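Helicase-like protein (Bacteroides thetaiotaomicron, PDB 2FG1) is a macrodomain protein of unestablished function that probably removes ADP-ribose from ADP-ribosylated thymidine in DNA. Local coordinates at residues Glu51-Trp56 with Glu61-Gly66; Val68-Val73 with Ala111-Ala116; Ile24-Ile27 with Gly33-Lys36; Lys76-Asn81 with Ile115-Ser120; Ala41-Lys44 with Pro49-Ala52. All coordinates share one frame; numbering follows the deposited sequence. Where two conformers were deposited one is given.

Contact 1 (Glu51-Trp56 with Glu61-Gly66); sequences EAYRQW and EEFTLG
Trp56 and Tyr53 of helix 48-59 meet Phe63 of the loop that follows, and the three rings form an aromatic cluster. The chain is a macrodomain, and this loop leads from the helix into the edge strand 68-74.

Phe63 turns its edge to the Trp56 indole in a T-shaped (edge-to-face) pair. Its CD1 sits over one indole face, 3.5 Å from Trp56 CG, and the ring planes stand at 79°. On the helix, Trp56 CG is anti to the backbone N (chi1 -173°), which swings the indole alongside the loop. Tyr53 meets the far end of the Phe63 ring. Tyr53 CE1 is 3.6 Å from Phe63 CZ, but the two rings are oblique. Tyr53 OH is hydrogen-bonded outside the cluster, to the backbone O of Asn29. Ile83 of strand 77-85 touches both Trp56 and Phe63.

The polar contacts lie at the indole edge. Trp56 NE1 donates to Glu61 O at 2.9 Å, and a weak second bond runs from NE1 to Glu62 O at 3.3 Å. One N-H is thus shared by two successive carbonyls, and it pins the loop backbone where the chain turns. An alanine at Trp56 would take away both the N-H and the indole face, and would probably leave the two carbonyls without this donor and the Phe63 ring less firmly held. Phe63 itself is the centre of an inverse gamma turn. The Glu61 carbonyl O lies close to the indole plane, while NE1 is tilted 34° from the plane of that carbonyl.

Contact 2 (Val68-Val73 with Ala111-Ala116); sequences VQFVNV and ALFTIA
Phe70 lays one face of its ring over the ring of Phe113. The two planes are almost exactly parallel, at 2°, and the centroids are 3.9 Å apart, so this is an offset stack. Phe70 CD1 lies over the centre of the Phe113 ring, and Phe113 CD1 lies over the centre of the Phe70 ring. The closest ring atoms are Phe70 CE1 and Phe113 CG, at 3.5 Å. The two side chains reach past each other from opposite directions. As a result Phe113 CB also comes over the Phe70 face and makes a CH-pi contact, 4.0 Å from the ring centroid.

In the macrodomain fold this pair joins the edge strand 68-74 to helix 100-117, which packs on one side of the mixed sheet. Phe113 CG is anti to the backbone N (chi1 -178°), and this extends the ring from the helix toward the strand. Over the opposite face of Phe70, toward its rim, lies Val68 CG1, 3.5 Å above the Phe70 ring plane. Around the pair, Glu109 and Val110 of the helix touch Phe70, and Tyr78 of the next strand meets Phe113 edge-to-face.

Contact 3 (Ile24-Ile27 with Gly33-Lys36); sequences ITHI and GWGK
His26 and Trp34 meet through ring atoms alone. His26 is on strand 22-29 of the macrodomain sheet. Trp34 is in the loop between that strand and helix 38-45. The closest approach is His26 CE1 to Trp34 CH2, at 3.6 Å. Trp34 CZ3 is next, 3.8 Å from the same His26 CE1, and it lies in the plane of the imidazole at its edge. The planes stand at 85°, but the imidazole reaches the indole obliquely, and the centroids of His26 and the six-membered ring of Trp34 are 5.4 Å apart. No hydrogen bond joins the two segments.

The next shell fixes both rings through their nitrogens. His26 NE2 is hydrogen-bonded to Asn81 OD1 on the neighbouring strand 77-85, which limits how the imidazole can turn. Trp34 NE1 is hydrogen-bonded to Ser43 OG on helix 38-45. The indole is therefore held from its pyrrole side while its benzo end faces the histidine.

Further out, Val39 of helix 38-45 touches both rings, and Tyr53 of helix 48-59 meets Trp34 with planes at about 40°. The contact joins a central strand to the loop after it, and helices 38-45 and 48-59 pack against Trp34 of that loop. On the strand His26 CG sits between the backbone N and the carbonyl carbon (chi1 71°), and this brings His26 NE2 to 3.9 Å from Trp34 CH2.

Contact 4 (Lys76-Asn81 with Ile115-Ser120); sequences KLYVAN and IAHKAS
Tyr78 and His117 make a loose contact near the protein surface, between strand 77-85 of the sheet and the C-terminal end of helix 100-117. The nearest atoms are Tyr78 OH and His117 CD2, 4.4 Å apart. The rings meet obliquely. Their centroids are 5.7 Å apart and their planes lie at 45°. Only 60 Å² of surface is buried between the two segments.

A water joins the two polar ends. It lies 3.4 Å from Tyr78 OH and 3.3 Å from His117 NE2, and both bonds are weak. The bridge is therefore a modest addition to a contact that has no direct hydrogen bond. His117 was modelled in two conformers, and the ring contact and weak bridge are described for one of them, so both are less certain. The other imidazole nitrogen is tied more locally, since His117 ND1 is hydrogen-bonded to the backbone O of Phe113 one turn earlier. This bond holds the imidazole back against its own helix. The Phe113 ring also touches that of His117.

Just past His117 the chain turns out of the helix. Lys118 takes a positive phi of 54°, and its backbone N bonds to Ile115 O at 3.2 Å. The chain then enters strand 120-123. A Schellman motif of this kind closes the helix, here at a helix-to-strand connection of the macrodomain alpha/beta fold.

Contact 5 (Ala41-Lys44 with Pro49-Ala52); sequences ALSK and PEEA
Ser43 and Glu50 carry this contact between helix 38-45 and helix 48-59. The tight part is one short hydrogen bond. Ser43 OG donates to Glu50 OE1 at 2.6 Å, meeting the carboxylate on its anti side and 21° out of its plane. Glu50 CG is anti to the backbone N (chi1 178°) and the chain stays extended beyond it, which carries the carboxylate across to the serine. A bridging water adds a second link: it donates to Ser43 OG at 2.9 Å and accepts from Glu50 N at 3.0 Å. The serine hydroxyl thus donates to the carboxylate and accepts from the water.

The rest is looser. Leu42 and Pro49 point toward the opposite helix, but their side chains come no nearer to it than 4.5 Å. Both touch Val79 of the sheet. The far oxygen of the carboxylate, Glu50 OE2, forms a salt bridge with Arg54 NE on its own helix, on the partly exposed side. An alanine in place of Glu50 would probably leave the Ser43 hydroxyl without this carboxylate acceptor and Arg54 without its salt-bridge partner.

The two helices follow each other along the chain with a short turn between them, and they pack on one face of the macrodomain sheet. They sit beside the loop that carries Trp34, and through Pro49 and Leu42 they rest on strand 77-85, with Pro49 also reaching strand 68-74.

Along the chain, contact 3 closes first, and contacts 5, 1, 2 and 4 open after it in that order. Contacts 3 and 5 lie 8 Å apart between centres and touch, since strand 22-29 and helix 38-45 follow each other in the chain. Contacts 1 and 5 share helix 48-59 and the residues Glu51 and Ala52. Contacts 2 and 4 are only 5 Å apart, share helix 100-117, and use the neighbouring strands 68-74 and 77-85. Contacts 1 and 4, at 18 Å, are the most distant pair. Helices 38-45 and 48-59 thus pack on one face of the mixed sheet and helix 100-117 on the other, the helix-sheet-helix layering of a macrodomain.

Contact 1 (Glu51-Trp56 with Glu61-Gly66)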
# COMPACT_ATOMS: atom_id res chain seq x y z
N GLU A 51 9.60 10.19 -5.45
CA GLU A 51 11.00 10.56 -5.27
C GLU A 51 11.65 9.78 -4.13
O GLU A 51 12.78 9.30 -4.25
CB GLU A 51 11.17 12.07 -5.11
CG GLU A 51 12.63 12.49 -4.82
CD GLU A 51 13.61 12.17 -5.95
OE1 GLU A 51 13.18 11.74 -7.05
OE2 GLU A 51 14.83 12.37 -5.73
N ALA A 52 10.92 9.63 -3.03
CA ALA A 52 11.41 8.85 -1.90
C ALA A 52 11.66 7.40 -2.31
O ALA A 52 12.67 6.81 -1.94
CB ALA A 52 10.44 8.95 -0.73
N TYR A 53 10.72 6.84 -3.08
CA TYR A 53 10.86 5.45 -3.53
C TYR A 53 12.06 5.27 -4.46
O TYR A 53 12.82 4.31 -4.34
CB TYR A 53 9.57 5.02 -4.24
CG TYR A 53 9.65 3.68 -4.92
CD1 TYR A 53 9.49 2.50 -4.21
CD2 TYR A 53 9.88 3.61 -6.29
CE1 TYR A 53 9.56 1.27 -4.85
CE2 TYR A 53 9.94 2.39 -6.94
CZ TYR A 53 9.78 1.23 -6.22
OH TYR A 53 9.84 0.03 -6.90
N ARG A 54 12.23 6.19 -5.41
CA ARG A 54 13.34 6.09 -6.35
C ARG A 54 14.69 6.24 -5.63
O ARG A 54 15.65 5.53 -5.94
CB ARG A 54 13.18 7.12 -7.46
CG ARG A 54 11.99 6.80 -8.38
CD ARG A 54 12.11 7.55 -9.68
NE ARG A 54 10.92 7.54 -10.53
CZ ARG A 54 10.55 6.55 -11.36
NH1 ARG A 54 11.22 5.41 -11.42
NH2 ARG A 54 9.47 6.73 -12.12
N GLN A 55 14.75 7.12 -4.63
CA GLN A 55 15.97 7.23 -3.82
C GLN A 55 16.20 5.97 -3.00
O GLN A 55 17.33 5.51 -2.84
CB GLN A 55 15.95 8.45 -2.90
CG GLN A 55 16.08 9.77 -3.66
CD GLN A 55 16.41 10.94 -2.76
OE1 GLN A 55 17.04 10.78 -1.70
NE2 GLN A 55 16.02 12.14 -3.18
N TRP A 56 15.12 5.40 -2.48
CA TRP A 56 15.21 4.14 -1.75
C TRP A 56 15.80 3.01 -2.63
O TRP A 56 16.71 2.29 -2.21
CB TRP A 56 13.82 3.79 -1.22
CG TRP A 56 13.71 2.61 -0.30
CD1 TRP A 56 14.71 1.99 0.42
CD2 TRP A 56 12.50 1.93 0.02
NE1 TRP A 56 14.18 0.95 1.15
CE2 TRP A 56 12.82 0.89 0.92
CE3 TRP A 56 11.18 2.09 -0.39
CZ2 TRP A 56 11.86 0.02 1.44
CZ3 TRP A 56 10.21 1.23 0.13
CH2 TRP A 56 10.56 0.22 1.04
N GLU A 61 19.02 0.19 0.70
CA GLU A 61 18.97 0.03 2.14
C GLU A 61 17.61 -0.52 2.55
O GLU A 61 16.61 0.21 2.57
CB GLU A 61 19.29 1.35 2.84
CG GLU A 61 20.74 1.76 2.66
CD GLU A 61 20.99 3.22 2.97
OE1 GLU A 61 20.27 3.79 3.82
OE2 GLU A 61 21.93 3.79 2.37
N GLU A 62 17.60 -1.81 2.85
CA GLU A 62 16.37 -2.57 3.14
C GLU A 62 15.33 -2.39 2.02
O GLU A 62 14.15 -2.19 2.28
CB GLU A 62 15.79 -2.18 4.51
CG GLU A 62 16.73 -2.44 5.67
CD GLU A 62 16.22 -1.90 7.00
OE1 GLU A 62 15.04 -2.17 7.36
OE2 GLU A 62 16.99 -1.21 7.69
N PHE A 63 15.79 -2.46 0.77
CA PHE A 63 14.89 -2.38 -0.37
C PHE A 63 14.52 -3.81 -0.73
O PHE A 63 15.02 -4.39 -1.70
CB PHE A 63 15.54 -1.65 -1.55
CG PHE A 63 14.55 -1.26 -2.62
CD1 PHE A 63 13.83 -0.08 -2.51
CD2 PHE A 63 14.34 -2.08 -3.72
CE1 PHE A 63 12.90 0.28 -3.47
CE2 PHE A 63 13.42 -1.73 -4.69
CZ PHE A 63 12.70 -0.56 -4.57
N THR A 64 13.65 -4.38 0.10
CA THR A 64 13.37 -5.81 0.06
C THR A 64 11.87 -6.05 0.18
O THR A 64 11.14 -5.24 0.75
CB THR A 64 14.09 -6.58 1.20
OG1 THR A 64 13.83 -5.94 2.46
CG2 THR A 64 15.59 -6.59 0.97
N LEU A 65 11.42 -7.18 -0.35
CA LEU A 65 10.04 -7.62 -0.17
C LEU A 65 9.68 -7.62 1.31
O LEU A 65 10.43 -8.17 2.14
CB LEU A 65 9.84 -9.02 -0.76
CG LEU A 65 9.82 -9.07 -2.29
CD1 LEU A 65 10.06 -10.50 -2.76
CD2 LEU A 65 8.51 -8.54 -2.85
N GLY A 66 8.55 -7.00 1.65
CA GLY A 66 8.12 -6.91 3.04
C GLY A 66 8.46 -5.60 3.72
O GLY A 66 7.92 -5.31 4.78

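Contact 2 (Val68-Val73 with Ala111-Ala116)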
# COMPACT_ATOMS: atom_id res chain seq x y z
N VAL A 68 8.73 -1.34 4.09
CA VAL A 68 7.82 -0.21 3.88
C VAL A 68 8.56 1.09 4.14
O VAL A 68 9.31 1.20 5.11
CB VAL A 68 6.59 -0.29 4.83
CG1 VAL A 68 5.60 0.85 4.53
CG2 VAL A 68 5.89 -1.64 4.73
N GLN A 69 8.30 2.08 3.28
CA GLN A 69 8.77 3.45 3.46
C GLN A 69 7.57 4.35 3.66
O GLN A 69 6.63 4.32 2.86
CB GLN A 69 9.53 3.88 2.22
CG GLN A 69 10.01 5.31 2.20
CD GLN A 69 10.64 5.65 0.88
OE1 GLN A 69 10.02 5.48 -0.17
NE2 GLN A 69 11.88 6.13 0.91
N PHE A 70 7.59 5.15 4.73
CA PHE A 70 6.51 6.08 5.04
C PHE A 70 6.94 7.49 4.70
O PHE A 70 7.99 7.95 5.16
CB PHE A 70 6.11 5.99 6.52
CG PHE A 70 5.62 4.63 6.94
CD1 PHE A 70 4.27 4.31 6.86
CD2 PHE A 70 6.51 3.66 7.40
CE1 PHE A 70 3.82 3.04 7.25
CE2 PHE A 70 6.06 2.39 7.79
CZ PHE A 70 4.71 2.09 7.71
N VAL A 71 6.17 8.17 3.85
CA VAL A 71 6.49 9.55 3.50
C VAL A 71 5.32 10.44 3.87
O VAL A 71 4.16 10.09 3.70
CB VAL A 71 6.87 9.72 1.99
CG1 VAL A 71 5.68 9.51 1.09
CG2 VAL A 71 7.48 11.09 1.73
N ASN A 72 5.66 11.61 4.38
CA ASN A 72 4.67 12.63 4.65
C ASN A 72 4.36 13.38 3.36
O ASN A 72 5.29 13.76 2.62
CB ASN A 72 5.14 13.59 5.73
CG ASN A 72 4.06 14.58 6.11
OD1 ASN A 72 3.14 14.25 6.86
ND2 ASN A 72 4.14 15.77 5.55
N VAL A 73 3.09 13.59 3.06
CA VAL A 73 2.71 14.39 1.89
C VAL A 73 1.92 15.66 2.25
O VAL A 73 1.99 16.65 1.52
CB VAL A 73 1.96 13.57 0.79
CG1 VAL A 73 2.88 12.51 0.19
CG2 VAL A 73 0.71 12.91 1.34
N ALA A 111 0.64 -1.58 10.45
CA ALA A 111 -0.14 -1.65 11.68
C ALA A 111 0.55 -0.90 12.83
O ALA A 111 -0.09 -0.12 13.54
CB ALA A 111 -0.42 -3.09 12.07
N LEU A 112 1.85 -1.13 13.01
CA LEU A 112 2.59 -0.44 14.07
C LEU A 112 2.61 1.06 13.85
O LEU A 112 2.39 1.84 14.79
CB LEU A 112 4.01 -0.98 14.17
CG LEU A 112 4.15 -2.45 14.54
CD1 LEU A 112 5.58 -2.90 14.35
CD2 LEU A 112 3.70 -2.70 15.94
N PHE A 113 2.85 1.48 12.62
CA PHE A 113 2.92 2.90 12.30
C PHE A 113 1.57 3.59 12.54
O PHE A 113 1.51 4.67 13.15
CB PHE A 113 3.37 3.07 10.84
CG PHE A 113 3.53 4.51 10.40
CD1 PHE A 113 4.78 5.12 10.42
CD2 PHE A 113 2.45 5.24 9.95
CE1 PHE A 113 4.94 6.44 10.00
CE2 PHE A 113 2.59 6.58 9.53
CZ PHE A 113 3.84 7.17 9.56
N THR A 114 0.51 2.95 12.07
CA THR A 114 -0.83 3.48 12.16
C THR A 114 -1.26 3.59 13.64
O THR A 114 -1.82 4.60 14.05
CB THR A 114 -1.76 2.62 11.28
OG1 THR A 114 -1.37 2.77 9.90
CG2 THR A 114 -3.20 3.01 11.43
N ILE A 115 -0.97 2.56 14.43
CA ILE A 115 -1.26 2.56 15.87
C ILE A 115 -0.54 3.74 16.54
O ILE A 115 -1.16 4.52 17.26
CB ILE A 115 -0.90 1.23 16.54
CG1 ILE A 115 -1.89 0.14 16.11
CG2 ILE A 115 -0.96 1.40 18.08
CD1 ILE A 115 -1.41 -1.29 16.41
N ALA A 116 0.74 3.90 16.24
CA ALA A 116 1.56 4.95 16.86
C ALA A 116 1.03 6.35 16.52
O ALA A 116 1.06 7.25 17.37
CB ALA A 116 2.99 4.81 16.43

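Contact 3 (Ile24-Ile27 with Gly33-Lys36)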
# COMPACT_ATOMS: atom_id res chain seq x y z
N ILE A 24 -2.07 6.42 3.26
CA ILE A 24 -2.44 5.81 1.98
C ILE A 24 -1.44 4.70 1.70
O ILE A 24 -0.23 4.96 1.59
CB ILE A 24 -2.39 6.84 0.85
CG1 ILE A 24 -3.42 7.95 1.07
CG2 ILE A 24 -2.62 6.18 -0.53
CD1 ILE A 24 -3.15 9.21 0.27
N THR A 25 -1.91 3.46 1.58
CA THR A 25 -1.04 2.30 1.39
C THR A 25 -1.17 1.78 -0.03
O THR A 25 -2.28 1.61 -0.52
CB THR A 25 -1.39 1.15 2.34
OG1 THR A 25 -2.75 0.75 2.12
CG2 THR A 25 -1.23 1.55 3.79
N HIS A 26 -0.04 1.46 -0.67
CA HIS A 26 -0.10 0.85 -2.00
C HIS A 26 1.11 -0.06 -2.19
O HIS A 26 2.10 0.03 -1.47
CB HIS A 26 -0.20 1.93 -3.07
CG HIS A 26 1.06 2.70 -3.24
ND1 HIS A 26 1.78 2.68 -4.42
CD2 HIS A 26 1.77 3.45 -2.37
CE1 HIS A 26 2.88 3.41 -4.27
NE2 HIS A 26 2.90 3.88 -3.03
N ILE A 27 1.00 -0.96 -3.16
CA ILE A 27 2.02 -1.99 -3.40
C ILE A 27 2.97 -1.57 -4.50
O ILE A 27 2.56 -1.30 -5.65
CB ILE A 27 1.38 -3.35 -3.75
CG1 ILE A 27 0.56 -3.88 -2.57
CG2 ILE A 27 2.47 -4.36 -4.12
CD1 ILE A 27 -0.29 -5.12 -2.90
N GLY A 33 10.56 0.17 -10.31
CA GLY A 33 9.64 0.66 -11.35
C GLY A 33 8.52 1.50 -10.78
O GLY A 33 7.91 1.11 -9.78
N TRP A 34 8.24 2.64 -11.40
CA TRP A 34 7.14 3.49 -10.95
C TRP A 34 6.56 4.15 -12.19
O TRP A 34 7.00 5.21 -12.61
CB TRP A 34 7.66 4.50 -9.93
CG TRP A 34 6.65 5.41 -9.27
CD1 TRP A 34 5.96 6.45 -9.85
CD2 TRP A 34 6.30 5.42 -7.88
NE1 TRP A 34 5.19 7.09 -8.90
CE2 TRP A 34 5.38 6.48 -7.69
CE3 TRP A 34 6.65 4.63 -6.78
CZ2 TRP A 34 4.81 6.75 -6.45
CZ3 TRP A 34 6.11 4.93 -5.55
CH2 TRP A 34 5.20 5.98 -5.39
N GLY A 35 5.58 3.49 -12.80
CA GLY A 35 5.07 4.00 -14.07
C GLY A 35 3.71 3.51 -14.53
O GLY A 35 3.25 3.90 -15.60
N LYS A 36 3.06 2.66 -13.74
CA LYS A 36 1.78 2.06 -14.14
C LYS A 36 0.81 2.03 -12.98
O LYS A 36 1.18 1.67 -11.87
CB LYS A 36 1.99 0.62 -14.63
CG LYS A 36 3.00 0.47 -15.76
CD LYS A 36 3.84 -0.80 -15.59
CE LYS A 36 3.29 -1.96 -16.39
NZ LYS A 36 3.48 -1.77 -17.86

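Contact 4 (Lys76-Asn81 with Ile115-Ser120)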
# COMPACT_ATOMS: atom_id res chain seq x y z
N LYS A 76 -0.99 15.78 8.44
CA LYS A 76 -1.83 14.63 8.81
C LYS A 76 -2.04 13.57 7.72
O LYS A 76 -3.04 12.85 7.74
CB LYS A 76 -3.18 15.11 9.36
CG LYS A 76 -3.08 15.97 10.62
CD LYS A 76 -4.33 16.80 10.82
CE LYS A 76 -5.53 15.95 11.19
NZ LYS A 76 -6.73 16.80 11.40
N LEU A 77 -1.09 13.45 6.79
CA LEU A 77 -1.26 12.52 5.65
C LEU A 77 0.06 11.92 5.20
O LEU A 77 1.01 12.64 4.86
CB LEU A 77 -1.98 13.19 4.47
CG LEU A 77 -2.35 12.36 3.24
CD1 LEU A 77 -3.16 11.12 3.58
CD2 LEU A 77 -3.10 13.22 2.23
N TYR A 78 0.11 10.59 5.21
CA TYR A 78 1.31 9.84 4.83
C TYR A 78 0.98 8.89 3.70
O TYR A 78 -0.18 8.47 3.55
CB TYR A 78 1.85 9.03 6.01
CG TYR A 78 2.25 9.89 7.17
CD1 TYR A 78 3.58 10.28 7.36
CD2 TYR A 78 1.30 10.34 8.08
CE1 TYR A 78 3.94 11.10 8.43
CE2 TYR A 78 1.65 11.16 9.15
CZ TYR A 78 2.97 11.53 9.31
OH TYR A 78 3.31 12.34 10.38
N VAL A 79 2.00 8.54 2.91
CA VAL A 79 1.90 7.46 1.94
C VAL A 79 2.88 6.37 2.33
O VAL A 79 4.04 6.67 2.65
CB VAL A 79 2.19 7.97 0.49
CG1 VAL A 79 2.24 6.79 -0.51
CG2 VAL A 79 1.17 9.01 0.07
N ALA A 80 2.41 5.12 2.34
CA ALA A 80 3.25 3.97 2.64
C ALA A 80 3.57 3.25 1.34
O ALA A 80 2.68 2.64 0.72
CB ALA A 80 2.54 3.04 3.62
N ASN A 81 4.83 3.33 0.93
CA ASN A 81 5.33 2.61 -0.25
C ASN A 81 5.71 1.21 0.23
O ASN A 81 6.72 1.04 0.90
CB ASN A 81 6.57 3.30 -0.83
CG ASN A 81 6.30 4.70 -1.39
OD1 ASN A 81 5.23 5.00 -1.90
ND2 ASN A 81 7.33 5.55 -1.36
N ILE A 115 -0.97 2.56 14.43
CA ILE A 115 -1.26 2.56 15.87
C ILE A 115 -0.54 3.74 16.54
O ILE A 115 -1.16 4.52 17.26
CB ILE A 115 -0.90 1.23 16.54
CG1 ILE A 115 -1.89 0.14 16.11
CG2 ILE A 115 -0.96 1.40 18.08
CD1 ILE A 115 -1.41 -1.29 16.41
N ALA A 116 0.74 3.90 16.24
CA ALA A 116 1.56 4.95 16.86
C ALA A 116 1.03 6.35 16.52
O ALA A 116 1.06 7.25 17.37
CB ALA A 116 2.99 4.81 16.43
N HIS A 117 0.54 6.51 15.29
CA HIS A 117 0.07 7.81 14.83
C HIS A 117 -1.44 8.01 14.94
O HIS A 117 -1.97 9.04 14.51
CB HIS A 117 0.59 8.09 13.42
CG HIS A 117 2.08 8.28 13.36
ND1 HIS A 117 2.95 7.24 13.14
CD2 HIS A 117 2.84 9.39 13.55
CE1 HIS A 117 4.19 7.71 13.17
NE2 HIS A 117 4.15 9.00 13.41
N LYS A 118 -2.13 7.03 15.55
CA LYS A 118 -3.59 7.07 15.72
C LYS A 118 -4.28 7.29 14.37
O LYS A 118 -5.23 8.07 14.26
CB LYS A 118 -4.01 8.13 16.74
CG LYS A 118 -3.36 7.94 18.11
CD LYS A 118 -3.81 9.01 19.10
CE LYS A 118 -3.12 8.83 20.45
NZ LYS A 118 -3.32 7.45 20.99
N ALA A 119 -3.78 6.59 13.35
CA ALA A 119 -4.17 6.84 11.98
C ALA A 119 -5.15 5.82 11.44
O ALA A 119 -5.35 4.75 12.03
CB ALA A 119 -2.94 6.90 11.10
N SER A 120 -5.76 6.16 10.31
CA SER A 120 -6.57 5.23 9.52
C SER A 120 -5.86 4.95 8.21
O SER A 120 -4.96 5.68 7.79
CB SER A 120 -7.94 5.83 9.26
OG SER A 120 -7.83 7.08 8.59
O HOH W 1 6.15 10.97 11.65

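Contact 5 (Ala41-Lys44 with Pro49-Ala52)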
# COMPACT_ATOMS: atom_id res chain seq x y z
N ALA A 41 -1.55 8.07 -10.20
CA ALA A 41 -2.46 8.91 -9.43
C ALA A 41 -1.73 9.61 -8.28
O ALA A 41 -1.94 10.80 -8.03
CB ALA A 41 -3.65 8.09 -8.90
N LEU A 42 -0.84 8.89 -7.61
CA LEU A 42 -0.03 9.49 -6.55
C LEU A 42 0.81 10.63 -7.09
O LEU A 42 0.79 11.73 -6.54
CB LEU A 42 0.89 8.46 -5.90
CG LEU A 42 0.28 7.53 -4.87
CD1 LEU A 42 1.27 6.45 -4.53
CD2 LEU A 42 -0.12 8.29 -3.60
N SER A 43 1.53 10.40 -8.19
CA SER A 43 2.47 11.39 -8.70
C SER A 43 1.79 12.63 -9.30
O SER A 43 2.39 13.70 -9.34
CB SER A 43 3.47 10.76 -9.66
OG SER A 43 4.37 9.92 -8.94
N LYS A 44 0.54 12.47 -9.74
CA LYS A 44 -0.29 13.59 -10.16
C LYS A 44 -0.42 14.60 -9.02
O LYS A 44 -0.33 15.81 -9.22
CB LYS A 44 -1.66 13.06 -10.58
CG LYS A 44 -2.53 14.03 -11.37
CD LYS A 44 -3.73 13.31 -11.98
CE LYS A 44 -3.33 12.51 -13.22
NZ LYS A 44 -4.43 11.63 -13.71
N PRO A 49 6.12 10.79 -2.73
CA PRO A 49 6.18 9.32 -2.67
C PRO A 49 7.09 8.70 -3.74
O PRO A 49 7.91 7.84 -3.43
CB PRO A 49 4.71 8.89 -2.86
CG PRO A 49 3.93 10.07 -2.37
CD PRO A 49 4.73 11.27 -2.85
N GLU A 50 6.96 9.18 -4.98
CA GLU A 50 7.80 8.68 -6.06
C GLU A 50 9.28 8.95 -5.82
O GLU A 50 10.13 8.06 -5.97
CB GLU A 50 7.37 9.30 -7.39
CG GLU A 50 8.25 8.84 -8.55
CD GLU A 50 7.85 9.42 -9.89
OE1 GLU A 50 6.76 10.04 -10.01
OE2 GLU A 50 8.65 9.25 -10.83
N GLU A 51 9.60 10.19 -5.45
CA GLU A 51 11.00 10.56 -5.27
C GLU A 51 11.65 9.78 -4.13
O GLU A 51 12.78 9.30 -4.25
CB GLU A 51 11.17 12.07 -5.11
CG GLU A 51 12.63 12.49 -4.82
CD GLU A 51 13.61 12.17 -5.95
OE1 GLU A 51 13.18 11.74 -7.05
OE2 GLU A 51 14.83 12.37 -5.73
N ALA A 52 10.92 9.63 -3.03
CA ALA A 52 11.41 8.85 -1.90
C ALA A 52 11.66 7.40 -2.31
O ALA A 52 12.67 6.81 -1.94
CB ALA A 52 10.44 8.95 -0.73
O HOH W 2 4.43 10.27 -6.06